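Local coordinates for protein homoserine O-acetyltransferase (PDB 3I1I) that probably transfers an acetyl group from acetyl-CoA to the hydroxyl of homoserine, as an enzyme of the alpha/beta hydrolase fold, at residues N191-D203 with P216-N230. Residues are numbered along the deposited sequence; the frame is centred on the assembly and turned at random. Where two conformers were deposited one is given.
Sequences NVAQNAIEAIRLD and PMKGLQLANRMMFMN
With CG anti to its carbonyl carbon and beside the backbone N (chi1 -66°) and the chain extended beyond it, Met-226, a selenomethionine, reaches across to helix 191-202, while Asp-203, its CG opposite the backbone N (chi1 -164°), reaches back to the start of helix 217-228. The two helices form an antiparallel hairpin inserted after the strand 174-178 of the alpha/beta hydrolase sheet, their axes within 7.5 Å at closest approach. Met-226 is a knob in a hole made by Asn-191, Asn-195, Ala-196 and Ala-199; its SE lies 3.7 Å from CB of Asn-195. The backbones come close where residues are small: CA of Ala-196 is 4.2 Å from CA of Ala-223, and Gly-219, where a side chain would run into Ala-199 O and Ile-200 CA, brings its CA to 4.1 Å from CA of Ile-200. Beside this seam, CD1 of Ile-200 touches both CB of Ala-223 and CD1 of Leu-220. At the other end, the Val-192 methyls divide between CG of Met-227 and ND2 of Asn-230. Arg-225 of a second subunit hydrogen-bonds Asn-195 OD1 through NE and salt-bridges Glu-198 OE1 through NH1. Asp-203 OD2 accepts a nearly straight bond from Gly-219 N (2.8 Å, 166°) on its anti side, somewhat out of the carboxylate plane, and one water donates to the same OD2 while accepting from Lys-218 N.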
loop_
_atom_site.group_PDB
_atom_site.type_symbol
_atom_site.label_atom_id
_atom_site.label_comp_id
_atom_site.label_asym_id
_atom_site.label_seq_id
_atom_site.Cartn_x
_atom_site.Cartn_y
_atom_site.Cartn_z
ATOM N N ASN A 191 7.326 -2.080 2.844
ATOM C CA ASN A 191 6.318 -2.264 1.794
ATOM C C ASN A 191 5.138 -3.026 2.296
ATOM O O ASN A 191 4.042 -2.753 1.882
ATOM C CB ASN A 191 6.881 -2.930 0.528
ATOM C CG ASN A 191 6.359 -2.286 -0.723
ATOM O OD1 ASN A 191 6.056 -1.100 -0.742
ATOM N ND2 ASN A 191 6.251 -3.064 -1.787
ATOM N N VAL A 192 5.356 -3.946 3.223
ATOM C CA VAL A 192 4.274 -4.746 3.759
ATOM C C VAL A 192 3.922 -4.457 5.217
ATOM O O VAL A 192 2.768 -4.538 5.557
ATOM C CB VAL A 192 4.562 -6.261 3.544
ATOM C CG1 VAL A 192 3.466 -7.107 4.099
ATOM C CG2 VAL A 192 4.769 -6.519 2.032
ATOM N N ALA A 193 4.852 -4.127 6.102
ATOM C CA ALA A 193 4.432 -3.798 7.495
ATOM C C ALA A 193 4.064 -2.317 7.717
ATOM O O ALA A 193 2.957 -2.012 8.152
ATOM C CB ALA A 193 5.458 -4.277 8.507
ATOM N N GLN A 194 4.971 -1.388 7.422
ATOM C CA GLN A 194 4.665 0.038 7.601
ATOM C C GLN A 194 3.446 0.454 6.765
ATOM O O GLN A 194 2.494 1.043 7.288
ATOM C CB GLN A 194 5.846 0.929 7.198
ATOM C CG GLN A 194 5.571 2.391 7.445
ATOM C CD GLN A 194 6.655 3.349 7.002
ATOM O OE1 GLN A 194 7.663 2.953 6.411
ATOM N NE2 GLN A 194 6.444 4.646 7.279
ATOM N N ASN A 195 3.485 0.178 5.465
ATOM C CA ASN A 195 2.381 0.516 4.601
ATOM C C ASN A 195 1.034 -0.068 5.044
ATOM O O ASN A 195 -0.019 0.597 4.901
ATOM C CB ASN A 195 2.688 0.132 3.154
ATOM C CG ASN A 195 3.715 1.067 2.494
ATOM O OD1 ASN A 195 4.042 2.141 3.034
ATOM N ND2 ASN A 195 4.240 0.654 1.332
ATOM N N ALA A 196 1.055 -1.281 5.592
ATOM C CA ALA A 196 -0.198 -1.903 6.066
ATOM C C ALA A 196 -0.718 -1.161 7.298
ATOM O O ALA A 196 -1.889 -0.792 7.372
ATOM C CB ALA A 196 0.003 -3.411 6.373
ATOM N N ILE A 197 0.165 -0.933 8.261
ATOM C CA ILE A 197 -0.205 -0.156 9.435
ATOM C C ILE A 197 -0.774 1.207 9.024
ATOM O O ILE A 197 -1.846 1.600 9.471
ATOM C CB ILE A 197 0.987 0.047 10.369
ATOM C CG1 ILE A 197 1.411 -1.323 10.957
ATOM C CG2 ILE A 197 0.617 1.011 11.431
ATOM C CD1 ILE A 197 2.835 -1.365 11.611
ATOM N N GLU A 198 -0.069 1.920 8.164
ATOM C CA GLU A 198 -0.562 3.212 7.728
ATOM C C GLU A 198 -1.875 3.167 6.930
ATOM O O GLU A 198 -2.699 4.047 7.088
ATOM C CB GLU A 198 0.534 3.970 6.986
ATOM C CG GLU A 198 1.496 4.542 8.042
ATOM C CD GLU A 198 2.675 5.272 7.475
ATOM O OE1 GLU A 198 2.524 5.852 6.363
ATOM O OE2 GLU A 198 3.735 5.299 8.176
ATOM N N ALA A 199 -2.082 2.134 6.126
ATOM C CA ALA A 199 -3.349 1.978 5.405
ATOM C C ALA A 199 -4.545 1.842 6.395
ATOM O O ALA A 199 -5.578 2.489 6.233
ATOM C CB ALA A 199 -3.280 0.782 4.429
ATOM N N ILE A 200 -4.381 1.058 7.446
ATOM C CA ILE A 200 -5.430 0.949 8.464
ATOM C C ILE A 200 -5.685 2.317 9.203
ATOM O O ILE A 200 -6.841 2.736 9.389
ATOM C CB ILE A 200 -5.113 -0.180 9.473
ATOM C CG1 ILE A 200 -4.901 -1.519 8.743
ATOM C CG2 ILE A 200 -6.236 -0.299 10.480
ATOM C CD1 ILE A 200 -4.191 -2.630 9.561
ATOM N N ARG A 201 -4.621 3.007 9.595
ATOM C CA ARG A 201 -4.762 4.314 10.280
ATOM C C ARG A 201 -5.435 5.360 9.389
ATOM O O ARG A 201 -6.113 6.278 9.892
ATOM C CB ARG A 201 -3.417 4.893 10.722
ATOM C CG ARG A 201 -2.703 4.097 11.841
ATOM C CD ARG A 201 -1.504 4.893 12.498
ATOM N NE ARG A 201 -1.145 4.185 13.717
ATOM C CZ ARG A 201 -1.218 4.660 14.969
ATOM N NH1 ARG A 201 -0.918 3.847 16.000
ATOM N NH2 ARG A 201 -1.541 5.939 15.210
ATOM N N LEU A 202 -5.234 5.235 8.081
ATOM C CA LEU A 202 -5.727 6.243 7.165
ATOM C C LEU A 202 -7.252 6.153 7.018
ATOM O O LEU A 202 -7.937 7.171 6.829
ATOM C CB LEU A 202 -5.021 6.117 5.810
ATOM C CG LEU A 202 -5.301 7.247 4.812
ATOM C CD1 LEU A 202 -4.935 8.651 5.406
ATOM C CD2 LEU A 202 -4.576 6.964 3.480
ATOM N N ASP A 203 -7.771 4.931 7.095
ATOM C CA ASP A 203 -9.190 4.712 7.075
ATOM C C ASP A 203 -9.861 5.445 8.246
ATOM O O ASP A 203 -9.572 5.164 9.395
ATOM C CB ASP A 203 -9.461 3.217 7.158
ATOM C CG ASP A 203 -10.869 2.848 6.764
ATOM O OD1 ASP A 203 -11.780 3.715 6.817
ATOM O OD2 ASP A 203 -11.031 1.654 6.406
ATOM N N PRO A 216 -12.472 -1.395 10.323
ATOM C CA PRO A 216 -12.168 -0.555 9.156
ATOM C C PRO A 216 -11.784 -1.398 7.946
ATOM O O PRO A 216 -10.612 -1.580 7.653
ATOM C CB PRO A 216 -11.002 0.298 9.640
ATOM C CG PRO A 216 -10.310 -0.545 10.623
ATOM C CD PRO A 216 -11.374 -1.383 11.299
HETATM N N MSE A 217 -12.786 -1.902 7.250
HETATM C CA MSE A 217 -12.591 -2.870 6.169
HETATM C C MSE A 217 -11.787 -2.351 4.965
HETATM O O MSE A 217 -11.021 -3.105 4.362
HETATM C CB MSE A 217 -13.955 -3.404 5.691
HETATM C CG MSE A 217 -14.759 -4.117 6.788
HETATM SE SE MSE A 217 -13.822 -5.692 7.498
HETATM C CE MSE A 217 -14.066 -6.916 5.961
ATOM N N LYS A 218 -11.937 -1.086 4.597
ATOM C CA LYS A 218 -11.151 -0.573 3.461
ATOM C C LYS A 218 -9.672 -0.584 3.783
ATOM O O LYS A 218 -8.867 -1.136 3.041
ATOM C CB LYS A 218 -11.565 0.827 3.052
ATOM C CG LYS A 218 -12.954 0.893 2.502
ATOM C CD LYS A 218 -13.356 2.343 2.147
ATOM C CE LYS A 218 -14.822 2.462 1.754
ATOM N NZ LYS A 218 -15.124 3.867 1.282
ATOM N N GLY A 219 -9.309 -0.009 4.913
ATOM C CA GLY A 219 -7.919 -0.043 5.338
ATOM C C GLY A 219 -7.389 -1.461 5.495
ATOM O O GLY A 219 -6.265 -1.755 5.086
ATOM N N LEU A 220 -8.203 -2.348 6.056
ATOM C CA LEU A 220 -7.738 -3.698 6.346
ATOM C C LEU A 220 -7.558 -4.495 5.064
ATOM O O LEU A 220 -6.566 -5.221 4.913
ATOM C CB LEU A 220 -8.725 -4.375 7.283
ATOM C CG LEU A 220 -8.377 -5.613 8.080
ATOM C CD1 LEU A 220 -6.994 -5.518 8.809
ATOM C CD2 LEU A 220 -9.552 -5.873 9.071
ATOM N N GLN A 221 -8.495 -4.352 4.128
ATOM C CA GLN A 221 -8.372 -5.035 2.860
ATOM C C GLN A 221 -7.116 -4.592 2.107
ATOM O O GLN A 221 -6.440 -5.386 1.478
ATOM C CB GLN A 221 -9.607 -4.827 1.962
ATOM C CG GLN A 221 -9.400 -5.394 0.511
ATOM C CD GLN A 221 -10.687 -5.635 -0.247
ATOM O OE1 GLN A 221 -11.682 -4.941 -0.037
ATOM N NE2 GLN A 221 -10.673 -6.620 -1.162
ATOM N N LEU A 222 -6.831 -3.310 2.156
ATOM C CA LEU A 222 -5.619 -2.774 1.538
ATOM C C LEU A 222 -4.369 -3.371 2.204
ATOM O O LEU A 222 -3.464 -3.860 1.530
ATOM C CB LEU A 222 -5.670 -1.244 1.622
ATOM C CG LEU A 222 -4.674 -0.406 0.853
ATOM C CD1 LEU A 222 -4.390 -0.953 -0.554
ATOM C CD2 LEU A 222 -5.241 1.033 0.805
ATOM N N ALA A 223 -4.352 -3.393 3.534
ATOM C CA ALA A 223 -3.270 -4.050 4.278
ATOM C C ALA A 223 -3.107 -5.503 3.842
ATOM O O ALA A 223 -2.011 -5.959 3.609
ATOM C CB ALA A 223 -3.486 -3.937 5.827
ATOM N N ASN A 224 -4.214 -6.212 3.699
ATOM C CA ASN A 224 -4.202 -7.628 3.346
ATOM C C ASN A 224 -3.771 -7.844 1.899
ATOM O O ASN A 224 -3.040 -8.779 1.591
ATOM C CB ASN A 224 -5.596 -8.208 3.541
ATOM C CG ASN A 224 -5.631 -9.729 3.356
ATOM O OD1 ASN A 224 -4.969 -10.464 4.073
ATOM N ND2 ASN A 224 -6.414 -10.189 2.405
ATOM N N ARG A 225 -4.221 -6.975 1.007
ATOM C CA ARG A 225 -3.842 -7.102 -0.385
ATOM C C ARG A 225 -2.323 -6.903 -0.591
ATOM O O ARG A 225 -1.710 -7.638 -1.346
ATOM C CB ARG A 225 -4.671 -6.174 -1.277
ATOM C CG ARG A 225 -4.484 -6.453 -2.733
ATOM C CD ARG A 225 -5.626 -5.975 -3.595
ATOM N NE ARG A 225 -5.722 -4.557 -3.475
ATOM C CZ ARG A 225 -6.811 -3.879 -3.136
ATOM N NH1 ARG A 225 -6.719 -2.572 -3.011
ATOM N NH2 ARG A 225 -7.976 -4.467 -2.922
HETATM N N MSE A 226 -1.716 -5.969 0.120
HETATM C CA MSE A 226 -0.247 -5.774 0.055
HETATM C C MSE A 226 0.507 -7.017 0.457
HETATM O O MSE A 226 1.478 -7.359 -0.169
HETATM C CB MSE A 226 0.219 -4.647 0.978
HETATM C CG MSE A 226 -0.270 -3.263 0.569
HETATM SE SE MSE A 226 -0.071 -2.083 2.088
HETATM C CE MSE A 226 -0.951 -0.536 1.374
HETATM N N MSE A 227 0.082 -7.705 1.502
HETATM C CA MSE A 227 0.764 -8.944 1.875
HETATM C C MSE A 227 0.535 -10.029 0.798
HETATM O O MSE A 227 1.484 -10.693 0.356
HETATM C CB MSE A 227 0.287 -9.431 3.243
HETATM C CG MSE A 227 1.247 -10.348 3.935
HETATM SE SE MSE A 227 0.689 -10.716 5.789
HETATM C CE MSE A 227 -0.830 -11.847 5.388
ATOM N N PHE A 228 -0.716 -10.193 0.380
ATOM C CA PHE A 228 -1.074 -11.209 -0.610
ATOM C C PHE A 228 -0.285 -11.047 -1.915
ATOM O O PHE A 228 0.181 -12.009 -2.495
ATOM C CB PHE A 228 -2.594 -11.116 -0.902
ATOM C CG PHE A 228 -3.054 -12.094 -1.921
ATOM C CD1 PHE A 228 -3.304 -13.415 -1.553
ATOM C CD2 PHE A 228 -3.175 -11.730 -3.241
ATOM C CE1 PHE A 228 -3.688 -14.372 -2.508
ATOM C CE2 PHE A 228 -3.580 -12.681 -4.235
ATOM C CZ PHE A 228 -3.842 -14.002 -3.857
HETATM N N MSE A 229 -0.156 -9.812 -2.378
HETATM C CA MSE A 229 0.589 -9.563 -3.603
HETATM C C MSE A 229 2.110 -9.766 -3.489
HETATM O O MSE A 229 2.774 -9.685 -4.493
HETATM C CB MSE A 229 0.333 -8.167 -4.174
HETATM C CG MSE A 229 -1.105 -7.888 -4.547
HETATM SE SE MSE A 229 -1.847 -9.199 -5.755
HETATM C CE MSE A 229 -0.554 -9.032 -7.262
ATOM N N ASN A 230 2.653 -10.070 -2.317
ATOM C CA ASN A 230 4.057 -10.504 -2.242
ATOM C C ASN A 230 4.249 -11.944 -1.787
ATOM O O ASN A 230 5.400 -12.425 -1.636
ATOM C CB ASN A 230 4.849 -9.540 -1.351
ATOM C CG ASN A 230 5.062 -8.193 -2.023
ATOM O OD1 ASN A 230 5.852 -8.087 -3.014
ATOM N ND2 ASN A 230 4.285 -7.166 -1.564
HETATM O O HOH W 1 -13.796 1.035 5.952
#